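Local coordinates for protein TRAP dicarboxylate transporter, DctP subunit (Sulfurospirillum deleyianum, PDB 4OVS) that binds succinate and, as a periplasmic solute-binding protein of the TRAP family, probably delivers this dicarboxylate to a membrane transporter, at residues A[169-173]-A[174-178]; A[115-118]-A[119-123]; A[44-47]-A[48-52]. All blocks are in the same frame, centred on the assembly; numbering follows the deposited sequence.

Contact 1: residues A[169-173]-A[174-178]; sequences RIMSS and HVLEA
H174 follows S173 directly and opens the helix. H174 is exposed, its CB is directed away from the preceding residues, and its side chain touches Q102. V175 comes next. Its backbone N gives a weak hydrogen bond to S173 OG at 3.3 Å, bent to 131° at the hydrogen. S173 is at the N-cap position of helix 174-181, and this weak bond is its capping bond. S173 OG lies anti to its own backbone N (chi1 168°), beside its carbonyl carbon, and this brings it to the first turn of the helix. The stronger partner of S173 OG is D105 OD2; V175 N also bonds Q102 OE1. The arrangement is the start of a beta-alpha-beta crossover: strand 167-170 runs through an inverse gamma turn centred on S172 into the helix, which leads to the parallel strand 186-189. R169, at the strand end, donates from NH1 to the bound succinate, and M171, present as selenomethionine, has its side chain close to the same ligand. L176 points back at the strand end and meets three side chains. L176 CB faces I170 CG2 at 4.2 Å, and the two side chains run past each other in opposite directions. L176 CG packs on S173 CB at 3.9 Å. L176 CD1 touches M171 CE at 3.7 Å, which links the helix to a side chain of the ligand pocket. E177 closes the first turn. Its backbone N bonds S173 O at 3.2 Å, with 152° at the hydrogen, and the N lies in the carbonyl plane. The CB of E177 also covers the tip of I170, 3.7 Å from I170 CD1. E177 CG passes the same S173 O at 3.6 Å.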
# COMPACT_ATOMS: atom_id res chain seq x y z
N ARG A 169 6.69 9.93 -9.22
CA ARG A 169 6.91 9.54 -7.83
C ARG A 169 6.76 8.02 -7.68
O ARG A 169 5.88 7.42 -8.28
CB ARG A 169 5.89 10.23 -6.92
CG ARG A 169 6.12 10.01 -5.42
CD ARG A 169 5.26 8.88 -4.93
NE ARG A 169 5.56 8.47 -3.56
CZ ARG A 169 4.76 7.70 -2.83
NH1 ARG A 169 3.59 7.31 -3.34
NH2 ARG A 169 5.11 7.33 -1.58
N ILE A 170 7.63 7.41 -6.89
CA ILE A 170 7.45 6.01 -6.45
C ILE A 170 7.69 5.88 -4.96
O ILE A 170 8.35 6.71 -4.34
CB ILE A 170 8.45 5.07 -7.11
CG1 ILE A 170 9.87 5.58 -6.90
CG2 ILE A 170 8.14 4.94 -8.57
CD1 ILE A 170 10.94 4.54 -7.32
N MSE A 171 7.18 4.81 -4.39
CA MSE A 171 7.61 4.36 -3.07
C MSE A 171 9.02 3.76 -3.20
O MSE A 171 9.48 3.47 -4.33
CB MSE A 171 6.65 3.32 -2.55
CG MSE A 171 5.20 3.80 -2.36
SE MSE A 171 3.98 2.25 -1.98
CE MSE A 171 4.03 1.38 -3.73
N SER A 172 9.67 3.54 -2.06
CA SER A 172 11.09 3.19 -2.07
C SER A 172 11.31 1.73 -2.31
O SER A 172 11.43 0.96 -1.37
CB SER A 172 11.76 3.54 -0.74
OG SER A 172 13.17 3.33 -0.85
N SER A 173 11.40 1.35 -3.57
CA SER A 173 11.48 -0.04 -3.93
C SER A 173 12.23 -0.19 -5.23
O SER A 173 11.87 0.43 -6.23
CB SER A 173 10.07 -0.59 -4.14
OG SER A 173 10.13 -1.86 -4.77
N HIS A 174 13.25 -1.04 -5.24
CA HIS A 174 14.03 -1.24 -6.46
C HIS A 174 13.18 -1.81 -7.58
O HIS A 174 13.41 -1.52 -8.74
CB HIS A 174 15.27 -2.10 -6.21
CG HIS A 174 16.21 -1.50 -5.22
ND1 HIS A 174 16.74 -2.22 -4.16
CD2 HIS A 174 16.71 -0.25 -5.12
CE1 HIS A 174 17.54 -1.43 -3.46
NE2 HIS A 174 17.54 -0.23 -4.01
N VAL A 175 12.14 -2.57 -7.24
CA VAL A 175 11.30 -3.13 -8.30
C VAL A 175 10.54 -2.03 -9.03
O VAL A 175 10.47 -2.01 -10.27
CB VAL A 175 10.33 -4.17 -7.76
CG1 VAL A 175 9.07 -4.23 -8.64
CG2 VAL A 175 11.03 -5.55 -7.63
N LEU A 176 9.95 -1.11 -8.27
CA LEU A 176 9.26 0.03 -8.89
C LEU A 176 10.17 0.94 -9.69
O LEU A 176 9.73 1.50 -10.69
CB LEU A 176 8.56 0.86 -7.84
CG LEU A 176 7.56 0.08 -6.99
CD1 LEU A 176 6.99 1.02 -5.96
CD2 LEU A 176 6.45 -0.58 -7.81
N GLU A 177 11.42 1.14 -9.28
CA GLU A 177 12.25 2.03 -10.07
C GLU A 177 12.66 1.33 -11.36
O GLU A 177 12.77 1.95 -12.41
CB GLU A 177 13.44 2.65 -9.30
CG GLU A 177 14.35 1.76 -8.54
CD GLU A 177 15.38 2.55 -7.74
OE1 GLU A 177 15.34 2.52 -6.48
OE2 GLU A 177 16.25 3.19 -8.37
N ALA A 178 12.86 0.03 -11.28
CA ALA A 178 13.10 -0.78 -12.47
C ALA A 178 11.88 -0.74 -13.41
O ALA A 178 12.01 -0.65 -14.62
CB ALA A 178 13.42 -2.20 -12.06

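Contact 2: residues A[115-118]-A[119-123]; sequences HLYK and VLDGE
L120 packs back on L116, one turn earlier in helix 113-120. L120 CB lies 3.6 Å from L116 O. L120 CG comes closer, at 3.4 Å from L116 O. The chi1 of -65° sets L120 CG opposite its carbonyl carbon and beside its backbone N, the side of the preceding turn where L116 lies. At the tip, L120 CD1 meets L116 CG at 3.9 Å, and the two leucines cross at a slant. Beyond L116, the L120 side chain touches F104 and Y142. The backbone carries the same pair: L120 N bonds L116 O at 2.8 Å, almost straight at 174°. This is the C-terminal turn of the helix. D121 is the first residue to leave helical geometry, and G122 is the N-cap of the next helix, 123-134. D121 N still bonds Y117 O at 2.9 Å, and G122 N turns to V119 O. The side chains of Y117 and D121 lie side by side and point the same way. The ring and carboxylate planes are 24° apart, with Y117 CD1 4.1 Å from D121 OD2. That oxygen has its main partner in R268, a salt bridge. V119 CG2 approaches H115 NE2, one turn back, at 4.0 Å. The H115 ring is held at both nitrogens, NE2 to V328 O and ND1 to R111 N.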
# COMPACT_ATOMS: atom_id res chain seq x y z
N HIS A 115 -6.59 -14.54 -6.58
CA HIS A 115 -5.20 -14.95 -6.59
C HIS A 115 -4.47 -14.38 -5.37
O HIS A 115 -3.84 -15.12 -4.62
CB HIS A 115 -4.52 -14.47 -7.88
CG HIS A 115 -3.12 -14.97 -8.03
ND1 HIS A 115 -2.14 -14.27 -8.71
CD2 HIS A 115 -2.52 -16.09 -7.56
CE1 HIS A 115 -1.00 -14.95 -8.67
NE2 HIS A 115 -1.22 -16.06 -7.99
N LEU A 116 -4.58 -13.07 -5.17
CA LEU A 116 -3.92 -12.36 -4.09
C LEU A 116 -4.12 -13.00 -2.72
O LEU A 116 -3.18 -13.29 -1.97
CB LEU A 116 -4.47 -10.93 -4.02
CG LEU A 116 -3.92 -10.02 -2.92
CD1 LEU A 116 -2.53 -9.64 -3.32
CD2 LEU A 116 -4.74 -8.74 -2.68
N TYR A 117 -5.38 -13.20 -2.37
CA TYR A 117 -5.67 -13.69 -1.03
C TYR A 117 -5.16 -15.15 -0.82
O TYR A 117 -4.75 -15.50 0.29
CB TYR A 117 -7.15 -13.56 -0.74
CG TYR A 117 -7.55 -12.16 -0.34
CD1 TYR A 117 -6.98 -11.55 0.76
CD2 TYR A 117 -8.49 -11.44 -1.08
CE1 TYR A 117 -7.34 -10.27 1.14
CE2 TYR A 117 -8.85 -10.15 -0.70
CZ TYR A 117 -8.28 -9.59 0.39
OH TYR A 117 -8.63 -8.31 0.76
N LYS A 118 -5.18 -15.96 -1.88
CA LYS A 118 -4.61 -17.30 -1.81
C LYS A 118 -3.11 -17.23 -1.55
O LYS A 118 -2.55 -18.10 -0.91
CB LYS A 118 -4.88 -18.08 -3.09
CG LYS A 118 -6.32 -18.63 -3.21
CD LYS A 118 -6.49 -19.47 -4.47
CE LYS A 118 -7.98 -19.73 -4.81
NZ LYS A 118 -8.22 -20.35 -6.15
N VAL A 119 -2.45 -16.21 -2.07
CA VAL A 119 -1.04 -16.04 -1.78
C VAL A 119 -0.81 -15.50 -0.36
O VAL A 119 -0.07 -16.11 0.43
CB VAL A 119 -0.37 -15.14 -2.82
CG1 VAL A 119 1.04 -14.77 -2.39
CG2 VAL A 119 -0.35 -15.85 -4.12
N LEU A 120 -1.48 -14.42 -0.04
CA LEU A 120 -1.29 -13.75 1.24
C LEU A 120 -1.67 -14.62 2.42
O LEU A 120 -0.95 -14.64 3.41
CB LEU A 120 -2.06 -12.43 1.32
CG LEU A 120 -1.64 -11.32 0.36
CD1 LEU A 120 -2.40 -9.99 0.63
CD2 LEU A 120 -0.14 -11.10 0.38
N ASP A 121 -2.79 -15.35 2.36
CA ASP A 121 -3.15 -16.17 3.50
C ASP A 121 -2.66 -17.62 3.35
O ASP A 121 -3.18 -18.51 4.00
CB ASP A 121 -4.66 -16.16 3.75
CG ASP A 121 -5.21 -14.77 4.03
OD1 ASP A 121 -4.53 -13.96 4.67
OD2 ASP A 121 -6.35 -14.50 3.57
N GLY A 122 -1.64 -17.84 2.52
CA GLY A 122 -1.13 -19.16 2.25
C GLY A 122 0.37 -19.20 2.49
O GLY A 122 0.92 -18.38 3.24
N GLU A 123 1.04 -20.14 1.85
CA GLU A 123 2.45 -20.43 2.12
C GLU A 123 3.41 -19.24 1.92
O GLU A 123 4.25 -18.96 2.78
CB GLU A 123 2.88 -21.59 1.23
CG GLU A 123 4.34 -21.98 1.34
CD GLU A 123 4.72 -23.11 0.37
OE1 GLU A 123 3.84 -23.56 -0.41
OE2 GLU A 123 5.89 -23.54 0.39

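Contact 3: residues A[44-47]-A[48-52]; sequences ADFF and AKRVG
F46 and R50 lie side by side on helix 39-54 and point the same way. With chi1 at -173°, the F46 ring swings away from its own N toward R50. R50 CG then sits over one ring face, a CH-pi contact 4.0 Å from the F46 ring centroid. The guanidinium plane is turned 54° from the ring. F47 and V51 repeat the spacing, with V51 angled across the ring. V51 CG2 makes a second CH-pi contact over one face of the F47 ring, offset toward the rim, and is 3.5 Å from F47 CE1. The backbone of both pairs carries regular helical bonds: R50 N to F46 O is 2.9 Å, and V51 N to F47 O is 3.1 Å and nearly straight at 177°. F47 also packs on A259, M260 and A263 of helix 253-289. Were F47 replaced by an alanine, V51 CG2 would probably lose the ring face it rests on, and a gap would be likely to open against those three residues. R50 divides its roles: its aliphatic CG serves the F46 face, while its charged end makes salt bridges with E53 and E262 and is probably neutralised by them.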
# COMPACT_ATOMS: atom_id res chain seq x y z
N ALA A 44 -8.03 0.92 10.92
CA ALA A 44 -7.28 1.33 12.10
C ALA A 44 -8.24 1.83 13.20
O ALA A 44 -8.10 1.48 14.35
CB ALA A 44 -6.25 2.43 11.76
N ASP A 45 -9.22 2.66 12.80
CA ASP A 45 -10.21 3.23 13.73
C ASP A 45 -11.13 2.16 14.31
O ASP A 45 -11.49 2.19 15.50
CB ASP A 45 -11.06 4.32 13.03
CG ASP A 45 -10.33 5.67 12.90
OD1 ASP A 45 -9.34 5.93 13.64
OD2 ASP A 45 -10.83 6.50 12.08
N PHE A 46 -11.43 1.15 13.52
CA PHE A 46 -12.23 0.02 14.01
C PHE A 46 -11.43 -0.77 15.04
O PHE A 46 -11.91 -1.08 16.12
CB PHE A 46 -12.68 -0.84 12.83
CG PHE A 46 -13.63 -1.90 13.20
CD1 PHE A 46 -13.16 -3.15 13.54
CD2 PHE A 46 -14.98 -1.67 13.29
CE1 PHE A 46 -14.02 -4.18 13.91
CE2 PHE A 46 -15.85 -2.71 13.68
CZ PHE A 46 -15.34 -3.95 13.98
N PHE A 47 -10.19 -1.07 14.72
CA PHE A 47 -9.27 -1.66 15.73
C PHE A 47 -9.29 -0.91 17.01
O PHE A 47 -9.49 -1.48 18.07
CB PHE A 47 -7.88 -1.69 15.20
CG PHE A 47 -6.83 -2.07 16.21
CD1 PHE A 47 -6.79 -3.38 16.74
CD2 PHE A 47 -5.87 -1.16 16.62
CE1 PHE A 47 -5.84 -3.71 17.66
CE2 PHE A 47 -4.89 -1.54 17.52
CZ PHE A 47 -4.87 -2.81 18.03
N ALA A 48 -9.15 0.42 16.92
CA ALA A 48 -9.05 1.23 18.12
C ALA A 48 -10.32 1.13 18.96
O ALA A 48 -10.28 0.94 20.19
CB ALA A 48 -8.79 2.70 17.73
N LYS A 49 -11.45 1.24 18.31
CA LYS A 49 -12.73 1.11 18.98
C LYS A 49 -12.91 -0.26 19.67
O LYS A 49 -13.39 -0.35 20.80
CB LYS A 49 -13.83 1.30 17.95
CG LYS A 49 -15.20 1.43 18.55
CD LYS A 49 -16.31 1.38 17.47
CE LYS A 49 -16.82 -0.04 17.19
NZ LYS A 49 -18.10 -0.10 16.38
N ARG A 50 -12.53 -1.33 18.99
CA ARG A 50 -12.74 -2.69 19.54
C ARG A 50 -11.83 -3.00 20.76
O ARG A 50 -12.28 -3.63 21.74
CB ARG A 50 -12.57 -3.73 18.45
CG ARG A 50 -13.66 -3.68 17.40
CD ARG A 50 -15.02 -4.05 18.01
NE ARG A 50 -15.06 -5.44 18.44
CZ ARG A 50 -15.65 -5.91 19.53
NH1 ARG A 50 -16.24 -5.10 20.41
NH2 ARG A 50 -15.60 -7.22 19.77
N VAL A 51 -10.58 -2.58 20.71
CA VAL A 51 -9.71 -2.68 21.90
C VAL A 51 -10.38 -2.05 23.13
O VAL A 51 -10.45 -2.68 24.17
CB VAL A 51 -8.33 -2.08 21.65
CG1 VAL A 51 -7.52 -1.97 22.96
CG2 VAL A 51 -7.59 -2.92 20.62
N GLY A 52 -10.85 -0.82 23.01
CA GLY A 52 -11.57 -0.16 24.09
C GLY A 52 -12.74 -0.98 24.63
O GLY A 52 -12.90 -1.13 25.84

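Overall arrangement
The contacts come along the chain in the order 3, 2, 1 and do not touch. Centres of contacts 1 and 2 are about 23 Å apart, those of 2 and 3 about 26 Å, and those of 1 and 3 about 32 Å. Contacts 1 and 3 sit on opposite sides of the chain's centre, each in its own beta-alpha-beta unit: strands 167-170 and 186-189 in a two-strand parallel sheet, strands 26-31 and 59-64 in the large mixed sheet. Contact 2 ends helix 113-120, beside strand 137-152 of that mixed sheet. R169 of contact 1 and K40 on the helix of contact 3 both bind succinate, consistent with a ligand held between separate parts of the fold.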